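Side-chain contacts in uncharacterized protein conserved in bacteria (Streptococcus suis, PDB 4FZ4), which is a fragment of the surface antigen HP0197, which mediates attachment to host cells, and probably binds glycosaminoglycans: residues K11-L16 and D51-A56; S36-L41 and K81-I86; D99-E104 and K142-E147. All coordinates share one frame; numbering follows the deposited sequence.

In the fold
All three contacts join helices of one all-helical chain, and none touches another. Contacts 1 and 2 share helix 36-55, which meets helix 3-23 near its C-terminal end and helix 66-95 near its start; their centres lie about 20 Å apart and the touching residues of both are buried. Contact 3 is a surface contact between helices 100-110 and 123-152, beyond the chain's centre from contact 1, the two centres being about 35 Å apart. Chemistry changes along the way: contact 1 is apolar, contact 2 places a glutamine among aliphatic groups and a buried glutamate, and contact 3 relies on a salt-bridge network over a small apolar patch.

Contact 1: residues K11-L16 and D51-A56; sequences KVVKEL and DNMDYA. Unlike the reference sequence in segment 11-16: Val12 (reference Leu).
Val13 and Met53 face each other where two helices of this helical bundle, 3-23 and 36-55, come close, the CA atoms of Val13 and Met53 being 5.8 Å apart. Val13 is the bump of the first helix. Both its methyls press on the base of the methionine: CG2 lies 3.8 Å from Met53 CB, while CG1 sits beside both Met53 CB and the terminal methyl CE. The same CG2 also fits against the methyl of Ala56, with Val13 CG2 and Ala56 CB 3.8 Å apart, so one branch rests in the shallow notch between Met53 and Ala56, three residues further on.

Met53 answers with a bump of its own. Its CG stands between the backbone N and the carbonyl carbon (chi1 46°), and the bend at chi3 (-72°) folds the methyl back toward helix 3-23. CE thereby enters the hollow between Val13 and Leu16, residues on successive turns. All four side chains are buried and their mutual contact is apolar. Leu16 also touches Ile80 of helix 66-95, bringing a third helix to this packing, and Ala56 reaches Val9. At the bottom of the hollow, Met53 CE lies 3.7 Å from Leu16 CB and 3.5 Å from Val13 O.

Contact 2: residues S36-L41 and K81-I86; sequences SYQKAL and KVENYI
Gln38 reaches from helix 36-55 toward helix 66-95 and meets Ile86, which comes from the opposite direction. The glutamine has CG anti to the backbone N (chi1 166°) and then bends at chi2 (65°), which lays its amide beside the isoleucine. The end of Ile86 does the touching: its CD1 is 3.5 Å from Gln38 CD and 3.6 Å from Gln38 CG, so the methyl packs against the chain where it broadens into the amide.

Glu83 approaches differently. Its side chain runs at a slant to that of Gln38, yet the carboxylate and amide planes are only 27° apart, nearly coplanar. Glu83 OE1 comes within 3.7 Å of Gln38 CG. The carboxylate is buried and has partners of its own, a salt bridge from OE2 to Arg87 and a hydrogen bond between OE1 and Tyr29 OH, which together hold its end in place. Val82 borders the amide with CG1.

The two short segments form a near-antiparallel helix pair within an all-helical bundle, with axes 11.0 Å apart, a spacing bridged here by the long glutamine. Tyr29 and Gln112, both from loops, also touch Gln38, while Tyr85 packs on Ala134 and Met138, so helix 66-95 meets helix 123-152 as well as helix 36-55.

Contact 3: residues D99-E104 and K142-E147; sequences DNTIEE and KQRVAE
Arg144 and Asp99 form the ionic link between helix 123-152 and the start of helix 100-110. Arg144 NH1 donates to Asp99 OD1 at 2.8 Å, with an angle of 144° at the hydrogen. The oxygen is approached on its syn side, the donor lying 25° out of the carboxylate plane. The two flat groups are turned only 13° from each other. Bends at chi2 and chi3 curl the arginine chain so that its head reaches Asp99 while remaining close to its own helix. There, NH2 of Arg144 forms a salt bridge with Glu147 OE1 at 3.2 Å, nearly in the guanidinium plane, and NE adds a weak bond to the same oxygen.

The second oxygen of Asp99 makes a hydrogen bond of another kind. As the N-cap of helix 100-110, Asp99 accepts from Ile102 N through OD2, at 3.1 Å and nearly straight.

Van der Waals contacts complete the joint. Thr101 crosses the arginine chain at about a right angle, with Thr101 CB and Thr101 CG2 each 3.4 Å from Arg144 CG. Deeper in, the apolar pair Ile102 CD1 and Val145 CG2 meets at 4.2 Å. Both residues also pack on helix 66-95, Ile102 on Val89 and Val145 on Leu92, and both touch Tyr96.

Asp99 thus serves two purposes, one oxygen capping its helix and the other gripping Arg144. With a carboxylate from the N-cap of helix 100-110 and another from helix 123-152 sharing one guanidinium group, its positive charge is probably well compensated and its rotation restricted, even at the surface.

Contact 1: residues K11-L16 and D51-A56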
ATOM      1  N   LYS A  11      16.505 -10.290   0.904  1.00 43.26           N
ATOM      2  CA  LYS A  11      15.420 -10.591   1.820  1.00 44.90           C
ATOM      3  C   LYS A  11      14.289  -9.572   1.652  1.00 42.36           C
ATOM      4  O   LYS A  11      13.131  -9.950   1.474  1.00 41.52           O
ATOM      5  CB  LYS A  11      15.941 -10.574   3.257  1.00 58.44           C
ATOM      6  CG  LYS A  11      14.975 -11.150   4.278  1.00 68.33           C
ATOM      7  CD  LYS A  11      15.472 -10.925   5.699  1.00 77.84           C
ATOM      8  CE  LYS A  11      15.359  -9.463   6.105  1.00 84.22           C
ATOM      9  NZ  LYS A  11      16.134  -8.548   5.218  1.00 86.88           N
ATOM     10  N   VAL A  12      14.624  -8.282   1.708  1.00 49.16           N
ATOM     11  CA  VAL A  12      13.625  -7.227   1.541  1.00 43.29           C
ATOM     12  C   VAL A  12      12.859  -7.488   0.251  1.00 41.63           C
ATOM     13  O   VAL A  12      11.640  -7.310   0.196  1.00 36.37           O
ATOM     14  CB  VAL A  12      14.277  -5.836   1.469  1.00 50.13           C
ATOM     15  CG1 VAL A  12      13.211  -4.762   1.360  1.00 59.54           C
ATOM     16  CG2 VAL A  12      15.124  -5.607   2.705  1.00 55.77           C
ATOM     17  N   VAL A  13      13.579  -7.925  -0.783  1.00 42.32           N
ATOM     18  CA  VAL A  13      12.955  -8.251  -2.067  1.00 31.94           C
ATOM     19  C   VAL A  13      11.944  -9.376  -1.841  1.00 37.09           C
ATOM     20  O   VAL A  13      10.773  -9.267  -2.212  1.00 38.67           O
ATOM     21  CB  VAL A  13      14.000  -8.723  -3.103  1.00 25.24           C
ATOM     22  CG1 VAL A  13      13.315  -9.497  -4.240  1.00 26.94           C
ATOM     23  CG2 VAL A  13      14.722  -7.531  -3.687  1.00 28.82           C
ATOM     24  N   LYS A  14      12.416 -10.447  -1.215  1.00 34.54           N
ATOM     25  CA  LYS A  14      11.592 -11.607  -0.917  1.00 36.40           C
ATOM     26  C   LYS A  14      10.428 -11.234  -0.009  1.00 32.70           C
ATOM     27  O   LYS A  14       9.347 -11.814  -0.108  1.00 42.81           O
ATOM     28  CB  LYS A  14      12.441 -12.709  -0.269  1.00 49.53           C
ATOM     29  CG  LYS A  14      13.510 -13.286  -1.200  1.00 64.28           C
ATOM     30  CD  LYS A  14      14.274 -14.438  -0.548  1.00 75.37           C
ATOM     31  CE  LYS A  14      15.262 -15.092  -1.516  1.00 81.19           C
ATOM     32  NZ  LYS A  14      16.370 -14.182  -1.931  1.00 87.94           N
ATOM     33  N   GLU A  15      10.634 -10.271   0.878  1.00 36.11           N
ATOM     34  CA  GLU A  15       9.542  -9.858   1.745  1.00 42.57           C
ATOM     35  C   GLU A  15       8.512  -9.173   0.845  1.00 37.19           C
ATOM     36  O   GLU A  15       7.303  -9.348   1.012  1.00 42.27           O
ATOM     37  CB  GLU A  15      10.024  -8.878   2.810  1.00 50.83           C
ATOM     38  CG  GLU A  15       9.078  -8.770   3.999  1.00 65.82           C
ATOM     39  CD  GLU A  15       9.336  -7.540   4.862  1.00 75.01           C
ATOM     40  OE1 GLU A  15      10.520  -7.234   5.139  1.00 74.63           O
ATOM     41  OE2 GLU A  15       8.349  -6.885   5.271  1.00 72.25           O
ATOM     42  N   LEU A  16       8.998  -8.405  -0.124  1.00 29.08           N
ATOM     43  CA  LEU A  16       8.102  -7.711  -1.048  1.00 29.57           C
ATOM     44  C   LEU A  16       7.373  -8.697  -1.941  1.00 31.90           C
ATOM     45  O   LEU A  16       6.244  -8.440  -2.372  1.00 33.90           O
ATOM     46  CB  LEU A  16       8.880  -6.735  -1.917  1.00 31.77           C
ATOM     47  CG  LEU A  16       9.454  -5.540  -1.167  1.00 31.99           C
ATOM     48  CD1 LEU A  16      10.521  -4.892  -2.031  1.00 34.38           C
ATOM     49  CD2 LEU A  16       8.337  -4.547  -0.829  1.00 39.60           C
ATOM     50  N   ASP A  51      10.705  -3.240 -11.146  1.00 39.31           N
ATOM     51  CA  ASP A  51      12.008  -2.925 -11.729  1.00 41.37           C
ATOM     52  C   ASP A  51      13.075  -2.835 -10.646  1.00 40.57           C
ATOM     53  O   ASP A  51      14.128  -3.463 -10.752  1.00 47.21           O
ATOM     54  CB  ASP A  51      11.938  -1.608 -12.498  1.00 48.59           C
ATOM     55  CG  ASP A  51      10.933  -1.653 -13.634  1.00 65.66           C
ATOM     56  OD1 ASP A  51      10.784  -0.636 -14.340  1.00 75.11           O
ATOM     57  OD2 ASP A  51      10.287  -2.708 -13.821  1.00 70.61           O
ATOM     58  N   ASN A  52      12.794  -2.063  -9.596  1.00 39.47           N
ATOM     59  CA  ASN A  52      13.743  -1.902  -8.495  1.00 35.02           C
ATOM     60  C   ASN A  52      14.146  -3.200  -7.831  1.00 30.21           C
ATOM     61  O   ASN A  52      15.301  -3.348  -7.417  1.00 38.18           O
ATOM     62  CB  ASN A  52      13.191  -0.964  -7.421  1.00 42.31           C
ATOM     63  CG  ASN A  52      13.588   0.467  -7.651  1.00 47.49           C
ATOM     64  OD1 ASN A  52      14.768   0.805  -7.610  1.00 59.20           O
ATOM     65  ND2 ASN A  52      12.606   1.323  -7.903  1.00 44.70           N
ATOM     66  N   MET A  53      13.217  -4.143  -7.700  1.00 29.37           N
ATOM     67  CA  MET A  53      13.594  -5.400  -7.064  1.00 39.25           C
ATOM     68  C   MET A  53      14.301  -6.352  -8.018  1.00 40.93           C
ATOM     69  O   MET A  53      15.072  -7.199  -7.582  1.00 58.46           O
ATOM     70  CB  MET A  53      12.396  -6.071  -6.362  1.00 36.95           C
ATOM     71  CG  MET A  53      11.092  -6.148  -7.130  1.00 49.85           C
ATOM     72  SD  MET A  53       9.667  -6.199  -5.971  1.00 45.75           S
ATOM     73  CE  MET A  53       9.813  -7.820  -5.296  1.00 21.07           C
ATOM     74  N   ASP A  54      14.068  -6.204  -9.319  1.00 40.14           N
ATOM     75  CA  ASP A  54      14.759  -7.051 -10.284  1.00 47.60           C
ATOM     76  C   ASP A  54      16.217  -6.622 -10.214  1.00 54.87           C
ATOM     77  O   ASP A  54      17.131  -7.453 -10.210  1.00 59.46           O
ATOM     78  CB  ASP A  54      14.236  -6.827 -11.706  1.00 44.75           C
ATOM     79  CG  ASP A  54      12.843  -7.405 -11.924  1.00 47.20           C
ATOM     80  OD1 ASP A  54      12.381  -8.218 -11.084  1.00 41.71           O
ATOM     81  OD2 ASP A  54      12.217  -7.057 -12.949  1.00 42.18           O
ATOM     82  N   TYR A  55      16.412  -5.306 -10.145  1.00 55.20           N
ATOM     83  CA  TYR A  55      17.732  -4.691 -10.063  1.00 47.54           C
ATOM     84  C   TYR A  55      18.429  -5.069  -8.766  1.00 57.10           C
ATOM     85  O   TYR A  55      19.625  -5.351  -8.760  1.00 61.19           O
ATOM     86  CB  TYR A  55      17.611  -3.167 -10.127  1.00 44.33           C
ATOM     87  CG  TYR A  55      18.943  -2.444 -10.249  1.00 53.41           C
ATOM     88  CD1 TYR A  55      19.397  -1.984 -11.486  1.00 57.39           C
ATOM     89  CD2 TYR A  55      19.757  -2.242  -9.135  1.00 47.92           C
ATOM     90  CE1 TYR A  55      20.625  -1.341 -11.610  1.00 57.06           C
ATOM     91  CE2 TYR A  55      20.987  -1.605  -9.249  1.00 53.37           C
ATOM     92  CZ  TYR A  55      21.415  -1.155 -10.488  1.00 57.95           C
ATOM     93  OH  TYR A  55      22.632  -0.518 -10.609  1.00 58.46           O
ATOM     94  N   ALA A  56      17.682  -5.065  -7.663  1.00 58.75           N
ATOM     95  CA  ALA A  56      18.255  -5.401  -6.361  1.00 52.19           C
ATOM     96  C   ALA A  56      18.761  -6.839  -6.339  1.00 52.30           C
ATOM     97  O   ALA A  56      19.433  -7.260  -5.394  1.00 50.52           O
ATOM     98  CB  ALA A  56      17.218  -5.184  -5.258  1.00 40.98           C
TER

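Contact 2: residues S36-L41 and K81-I86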
ATOM      1  N   SER A  36      -9.956   5.540  -9.910  1.00 39.98           N
ATOM      2  CA  SER A  36      -9.203   5.748 -11.138  1.00 37.28           C
ATOM      3  C   SER A  36      -7.817   6.313 -10.873  1.00 38.45           C
ATOM      4  O   SER A  36      -6.850   5.940 -11.544  1.00 39.58           O
ATOM      5  CB  SER A  36      -9.981   6.684 -12.065  1.00 49.69           C
ATOM      6  OG  SER A  36     -10.385   7.858 -11.374  1.00 62.35           O
ATOM      7  N   TYR A  37      -7.717   7.214  -9.899  1.00 30.62           N
ATOM      8  CA  TYR A  37      -6.431   7.806  -9.570  1.00 37.58           C
ATOM      9  C   TYR A  37      -5.498   6.803  -8.863  1.00 33.42           C
ATOM     10  O   TYR A  37      -4.336   6.658  -9.240  1.00 32.92           O
ATOM     11  CB  TYR A  37      -6.633   9.055  -8.709  1.00 39.55           C
ATOM     12  CG  TYR A  37      -5.335   9.765  -8.388  1.00 37.82           C
ATOM     13  CD1 TYR A  37      -4.557   9.371  -7.306  1.00 40.23           C
ATOM     14  CD2 TYR A  37      -4.876  10.806  -9.182  1.00 43.03           C
ATOM     15  CE1 TYR A  37      -3.351   9.998  -7.016  1.00 43.88           C
ATOM     16  CE2 TYR A  37      -3.669  11.440  -8.906  1.00 39.76           C
ATOM     17  CZ  TYR A  37      -2.915  11.032  -7.817  1.00 42.01           C
ATOM     18  OH  TYR A  37      -1.747  11.680  -7.508  1.00 52.17           O
ATOM     19  N   GLN A  38      -6.004   6.120  -7.839  1.00 28.18           N
ATOM     20  CA  GLN A  38      -5.202   5.125  -7.121  1.00 36.72           C
ATOM     21  C   GLN A  38      -4.795   3.996  -8.067  1.00 40.79           C
ATOM     22  O   GLN A  38      -3.679   3.486  -7.997  1.00 44.26           O
ATOM     23  CB  GLN A  38      -5.997   4.542  -5.944  1.00 34.80           C
ATOM     24  CG  GLN A  38      -5.383   3.271  -5.333  1.00 35.88           C
ATOM     25  CD  GLN A  38      -4.032   3.503  -4.672  1.00 29.61           C
ATOM     26  OE1 GLN A  38      -3.344   2.554  -4.278  1.00 36.82           O
ATOM     27  NE2 GLN A  38      -3.647   4.765  -4.546  1.00 28.43           N
ATOM     28  N   LYS A  39      -5.708   3.617  -8.958  1.00 41.75           N
ATOM     29  CA  LYS A  39      -5.454   2.553  -9.925  1.00 41.08           C
ATOM     30  C   LYS A  39      -4.208   2.850 -10.759  1.00 45.76           C
ATOM     31  O   LYS A  39      -3.282   2.040 -10.817  1.00 43.32           O
ATOM     32  CB  LYS A  39      -6.669   2.389 -10.844  1.00 40.73           C
ATOM     33  CG  LYS A  39      -6.532   1.280 -11.867  1.00 44.48           C
ATOM     34  CD  LYS A  39      -7.706   1.270 -12.827  1.00 64.28           C
ATOM     35  CE  LYS A  39      -7.489   0.250 -13.932  1.00 79.13           C
ATOM     36  NZ  LYS A  39      -6.222   0.503 -14.683  1.00 85.97           N
ATOM     37  N   ALA A  40      -4.184   4.018 -11.397  1.00 35.87           N
ATOM     38  CA  ALA A  40      -3.046   4.407 -12.225  1.00 39.14           C
ATOM     39  C   ALA A  40      -1.824   4.676 -11.367  1.00 43.02           C
ATOM     40  O   ALA A  40      -0.689   4.478 -11.806  1.00 51.42           O
ATOM     41  CB  ALA A  40      -3.387   5.646 -13.046  1.00 51.40           C
ATOM     42  N   LEU A  41      -2.050   5.136 -10.141  1.00 35.38           N
ATOM     43  CA  LEU A  41      -0.936   5.416  -9.239  1.00 34.60           C
ATOM     44  C   LEU A  41      -0.283   4.089  -8.850  1.00 33.47           C
ATOM     45  O   LEU A  41       0.931   3.919  -8.962  1.00 38.14           O
ATOM     46  CB  LEU A  41      -1.438   6.149  -7.993  1.00 34.31           C
ATOM     47  CG  LEU A  41      -0.351   6.807  -7.150  1.00 33.94           C
ATOM     48  CD1 LEU A  41       0.442   7.766  -8.030  1.00 32.43           C
ATOM     49  CD2 LEU A  41      -0.984   7.538  -5.967  1.00 29.25           C
ATOM     50  N   LYS A  81       0.870  -1.439   0.956  1.00 32.59           N
ATOM     51  CA  LYS A  81      -0.123  -1.355   2.023  1.00 30.07           C
ATOM     52  C   LYS A  81      -1.305  -0.483   1.608  1.00 29.81           C
ATOM     53  O   LYS A  81      -2.468  -0.860   1.791  1.00 30.47           O
ATOM     54  CB  LYS A  81       0.507  -0.794   3.300  1.00 33.26           C
ATOM     55  CG  LYS A  81       0.780  -1.852   4.353  1.00 47.15           C
ATOM     56  CD  LYS A  81      -0.507  -2.610   4.677  1.00 56.15           C
ATOM     57  CE  LYS A  81      -0.266  -3.782   5.614  1.00 59.25           C
ATOM     58  NZ  LYS A  81      -1.513  -4.589   5.794  1.00 61.36           N
ATOM     59  N   VAL A  82      -1.006   0.681   1.039  1.00 26.78           N
ATOM     60  CA  VAL A  82      -2.057   1.591   0.604  1.00 19.35           C
ATOM     61  C   VAL A  82      -2.985   0.925  -0.413  1.00 23.33           C
ATOM     62  O   VAL A  82      -4.205   0.958  -0.259  1.00 34.38           O
ATOM     63  CB  VAL A  82      -1.448   2.904   0.028  1.00 29.24           C
ATOM     64  CG1 VAL A  82      -2.539   3.787  -0.574  1.00 28.52           C
ATOM     65  CG2 VAL A  82      -0.748   3.665   1.147  1.00 15.66           C
ATOM     66  N   GLU A  83      -2.408   0.320  -1.445  1.00 30.17           N
ATOM     67  CA  GLU A  83      -3.198  -0.367  -2.462  1.00 22.13           C
ATOM     68  C   GLU A  83      -4.051  -1.420  -1.763  1.00 26.96           C
ATOM     69  O   GLU A  83      -5.197  -1.667  -2.134  1.00 33.83           O
ATOM     70  CB  GLU A  83      -2.258  -1.034  -3.469  1.00 22.16           C
ATOM     71  CG  GLU A  83      -2.908  -2.072  -4.353  1.00 27.90           C
ATOM     72  CD  GLU A  83      -3.938  -1.495  -5.317  1.00 34.27           C
ATOM     73  OE1 GLU A  83      -4.237  -0.281  -5.233  1.00 36.90           O
ATOM     74  OE2 GLU A  83      -4.451  -2.264  -6.161  1.00 43.06           O
ATOM     75  N   ASN A  84      -3.481  -2.036  -0.735  1.00 24.72           N
ATOM     76  CA  ASN A  84      -4.170  -3.076   0.019  1.00 16.41           C
ATOM     77  C   ASN A  84      -5.345  -2.477   0.805  1.00 27.06           C
ATOM     78  O   ASN A  84      -6.474  -2.952   0.707  1.00 25.36           O
ATOM     79  CB  ASN A  84      -3.173  -3.747   0.975  1.00 20.18           C
ATOM     80  CG  ASN A  84      -3.701  -5.036   1.558  1.00 27.66           C
ATOM     81  OD1 ASN A  84      -4.860  -5.119   1.953  1.00 32.46           O
ATOM     82  ND2 ASN A  84      -2.847  -6.054   1.620  1.00 27.21           N
ATOM     83  N   TYR A  85      -5.065  -1.452   1.612  1.00 18.59           N
ATOM     84  CA  TYR A  85      -6.110  -0.777   2.369  1.00 24.76           C
ATOM     85  C   TYR A  85      -7.248  -0.342   1.457  1.00 26.68           C
ATOM     86  O   TYR A  85      -8.418  -0.570   1.759  1.00 32.67           O
ATOM     87  CB  TYR A  85      -5.555   0.468   3.063  1.00 28.81           C
ATOM     88  CG  TYR A  85      -4.615   0.177   4.205  1.00 30.67           C
ATOM     89  CD1 TYR A  85      -4.532  -1.109   4.753  1.00 29.52           C
ATOM     90  CD2 TYR A  85      -3.854   1.198   4.787  1.00 20.67           C
ATOM     91  CE1 TYR A  85      -3.732  -1.373   5.845  1.00 23.90           C
ATOM     92  CE2 TYR A  85      -3.045   0.940   5.894  1.00 30.37           C
ATOM     93  CZ  TYR A  85      -2.996  -0.352   6.417  1.00 32.31           C
ATOM     94  OH  TYR A  85      -2.251  -0.619   7.547  1.00 37.43           O
ATOM     95  N   ILE A  86      -6.907   0.281   0.335  1.00 25.99           N
ATOM     96  CA  ILE A  86      -7.942   0.748  -0.570  1.00 23.95           C
ATOM     97  C   ILE A  86      -8.750  -0.394  -1.195  1.00 33.27           C
ATOM     98  O   ILE A  86      -9.972  -0.277  -1.345  1.00 34.57           O
ATOM     99  CB  ILE A  86      -7.353   1.683  -1.651  1.00 24.88           C
ATOM    100  CG1 ILE A  86      -6.802   2.942  -0.968  1.00 19.25           C
ATOM    101  CG2 ILE A  86      -8.448   2.121  -2.637  1.00 22.08           C
ATOM    102  CD1 ILE A  86      -6.173   3.937  -1.923  1.00 27.95           C
TER

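Contact 3: residues D99-E104 and K142-E147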
ATOM      1  N   ASP A  99     -23.247   3.685   4.351  1.00 66.56           N
ATOM      2  CA  ASP A  99     -22.729   3.849   5.709  1.00 58.68           C
ATOM      3  C   ASP A  99     -21.766   5.019   5.746  1.00 47.90           C
ATOM      4  O   ASP A  99     -20.714   4.985   5.113  1.00 53.10           O
ATOM      5  CB  ASP A  99     -21.999   2.595   6.185  1.00 49.81           C
ATOM      6  CG  ASP A  99     -21.447   2.754   7.593  1.00 38.57           C
ATOM      7  OD1 ASP A  99     -22.220   2.657   8.568  1.00 44.86           O
ATOM      8  OD2 ASP A  99     -20.234   3.000   7.723  1.00 37.47           O
ATOM      9  N   ASN A 100     -22.133   6.053   6.492  1.00 50.80           N
ATOM     10  CA  ASN A 100     -21.325   7.254   6.591  1.00 53.29           C
ATOM     11  C   ASN A 100     -19.907   7.044   7.090  1.00 45.14           C
ATOM     12  O   ASN A 100     -18.950   7.402   6.405  1.00 55.11           O
ATOM     13  CB  ASN A 100     -22.041   8.286   7.462  1.00 60.78           C
ATOM     14  CG  ASN A 100     -23.189   8.967   6.729  1.00 71.42           C
ATOM     15  OD1 ASN A 100     -23.936   9.751   7.313  1.00 77.82           O
ATOM     16  ND2 ASN A 100     -23.325   8.672   5.441  1.00 73.73           N
ATOM     17  N   THR A 101     -19.768   6.466   8.278  1.00 36.45           N
ATOM     18  CA  THR A 101     -18.454   6.234   8.861  1.00 38.30           C
ATOM     19  C   THR A 101     -17.407   5.734   7.850  1.00 36.29           C
ATOM     20  O   THR A 101     -16.326   6.313   7.733  1.00 36.81           O
ATOM     21  CB  THR A 101     -18.563   5.250  10.022  1.00 42.38           C
ATOM     22  OG1 THR A 101     -19.643   5.658  10.875  1.00 43.13           O
ATOM     23  CG2 THR A 101     -17.261   5.222  10.828  1.00 47.39           C
ATOM     24  N   ILE A 102     -17.738   4.686   7.101  1.00 35.66           N
ATOM     25  CA  ILE A 102     -16.806   4.141   6.113  1.00 37.24           C
ATOM     26  C   ILE A 102     -16.454   5.171   5.040  1.00 45.05           C
ATOM     27  O   ILE A 102     -15.278   5.362   4.703  1.00 40.51           O
ATOM     28  CB  ILE A 102     -17.384   2.888   5.413  1.00 35.21           C
ATOM     29  CG1 ILE A 102     -17.742   1.818   6.450  1.00 36.97           C
ATOM     30  CG2 ILE A 102     -16.359   2.338   4.423  1.00 30.68           C
ATOM     31  CD1 ILE A 102     -18.346   0.550   5.850  1.00 33.58           C
ATOM     32  N   GLU A 103     -17.479   5.831   4.507  1.00 47.81           N
ATOM     33  CA  GLU A 103     -17.282   6.833   3.468  1.00 43.85           C
ATOM     34  C   GLU A 103     -16.448   7.998   3.993  1.00 40.67           C
ATOM     35  O   GLU A 103     -15.576   8.510   3.297  1.00 45.85           O
ATOM     36  CB  GLU A 103     -18.632   7.364   2.982  1.00 44.92           C
ATOM     37  CG  GLU A 103     -19.719   6.306   2.791  1.00 63.05           C
ATOM     38  CD  GLU A 103     -19.309   5.172   1.864  1.00 77.57           C
ATOM     39  OE1 GLU A 103     -18.773   5.464   0.773  1.00 82.71           O
ATOM     40  OE2 GLU A 103     -19.538   3.991   2.223  1.00 75.37           O
ATOM     41  N   GLU A 104     -16.714   8.397   5.232  1.00 34.58           N
ATOM     42  CA  GLU A 104     -16.014   9.514   5.863  1.00 41.67           C
ATOM     43  C   GLU A 104     -14.548   9.231   6.185  1.00 47.03           C
ATOM     44  O   GLU A 104     -13.681  10.066   5.908  1.00 50.31           O
ATOM     45  CB  GLU A 104     -16.742   9.922   7.146  1.00 43.17           C
ATOM     46  CG  GLU A 104     -18.181  10.357   6.928  1.00 55.37           C
ATOM     47  CD  GLU A 104     -18.995  10.347   8.208  1.00 72.16           C
ATOM     48  OE1 GLU A 104     -20.174  10.759   8.165  1.00 76.05           O
ATOM     49  OE2 GLU A 104     -18.458   9.918   9.254  1.00 75.64           O
ATOM     50  N   LYS A 142     -12.681  -0.789  10.311  1.00 32.02           N
ATOM     51  CA  LYS A 142     -12.909  -2.175  10.681  1.00 27.35           C
ATOM     52  C   LYS A 142     -13.775  -2.363  11.923  1.00 32.17           C
ATOM     53  O   LYS A 142     -14.462  -3.384  12.061  1.00 32.70           O
ATOM     54  CB  LYS A 142     -11.574  -2.911  10.820  1.00 27.68           C
ATOM     55  CG  LYS A 142     -10.971  -3.230   9.458  1.00 35.50           C
ATOM     56  CD  LYS A 142      -9.656  -3.968   9.543  1.00 29.54           C
ATOM     57  CE  LYS A 142      -9.133  -4.326   8.149  1.00 25.93           C
ATOM     58  NZ  LYS A 142      -7.730  -4.857   8.223  1.00 34.77           N
ATOM     59  N   GLN A 143     -13.751  -1.392  12.829  1.00 36.82           N
ATOM     60  CA  GLN A 143     -14.600  -1.476  14.008  1.00 34.93           C
ATOM     61  C   GLN A 143     -16.033  -1.313  13.516  1.00 39.48           C
ATOM     62  O   GLN A 143     -16.935  -1.999  13.978  1.00 40.18           O
ATOM     63  CB  GLN A 143     -14.287  -0.359  14.993  1.00 38.22           C
ATOM     64  CG  GLN A 143     -12.990  -0.537  15.734  1.00 58.65           C
ATOM     65  CD  GLN A 143     -13.023   0.130  17.096  1.00 68.61           C
ATOM     66  OE1 GLN A 143     -13.547   1.237  17.245  1.00 69.83           O
ATOM     67  NE2 GLN A 143     -12.458  -0.540  18.098  1.00 66.16           N
ATOM     68  N   ARG A 144     -16.227  -0.392  12.573  1.00 36.28           N
ATOM     69  CA  ARG A 144     -17.546  -0.130  12.001  1.00 30.36           C
ATOM     70  C   ARG A 144     -18.091  -1.432  11.438  1.00 34.13           C
ATOM     71  O   ARG A 144     -19.124  -1.940  11.873  1.00 41.05           O
ATOM     72  CB  ARG A 144     -17.427   0.893  10.869  1.00 35.02           C
ATOM     73  CG  ARG A 144     -18.442   2.015  10.905  1.00 57.42           C
ATOM     74  CD  ARG A 144     -19.875   1.542  10.753  1.00 60.16           C
ATOM     75  NE  ARG A 144     -20.554   1.425  12.038  1.00 64.74           N
ATOM     76  CZ  ARG A 144     -21.875   1.407  12.181  1.00 66.23           C
ATOM     77  NH1 ARG A 144     -22.657   1.501  11.113  1.00 63.29           N
ATOM     78  NH2 ARG A 144     -22.415   1.298  13.388  1.00 64.53           N
ATOM     79  N   VAL A 145     -17.379  -1.956  10.451  1.00 30.56           N
ATOM     80  CA  VAL A 145     -17.736  -3.206   9.800  1.00 34.96           C
ATOM     81  C   VAL A 145     -18.080  -4.318  10.796  1.00 34.98           C
ATOM     82  O   VAL A 145     -19.048  -5.053  10.611  1.00 38.49           O
ATOM     83  CB  VAL A 145     -16.578  -3.684   8.909  1.00 35.27           C
ATOM     84  CG1 VAL A 145     -16.834  -5.098   8.440  1.00 37.64           C
ATOM     85  CG2 VAL A 145     -16.427  -2.745   7.724  1.00 44.28           C
ATOM     86  N   ALA A 146     -17.279  -4.443  11.847  1.00 35.29           N
ATOM     87  CA  ALA A 146     -17.512  -5.467  12.851  1.00 36.97           C
ATOM     88  C   ALA A 146     -18.908  -5.289  13.425  1.00 34.95           C
ATOM     89  O   ALA A 146     -19.690  -6.238  13.491  1.00 35.64           O
ATOM     90  CB  ALA A 146     -16.460  -5.376  13.960  1.00 38.97           C
ATOM     91  N   GLU A 147     -19.211  -4.062  13.838  1.00 31.52           N
ATOM     92  CA  GLU A 147     -20.519  -3.745  14.403  1.00 40.88           C
ATOM     93  C   GLU A 147     -21.580  -4.015  13.348  1.00 46.51           C
ATOM     94  O   GLU A 147     -22.624  -4.587  13.637  1.00 53.52           O
ATOM     95  CB  GLU A 147     -20.567  -2.276  14.815  1.00 47.66           C
ATOM     96  CG  GLU A 147     -19.306  -1.816  15.512  1.00 52.96           C
ATOM     97  CD  GLU A 147     -19.370  -0.380  15.992  1.00 58.65           C
ATOM     98  OE1 GLU A 147     -19.985   0.459  15.291  1.00 59.10           O
ATOM     99  OE2 GLU A 147     -18.785  -0.096  17.064  1.00 57.89           O
TER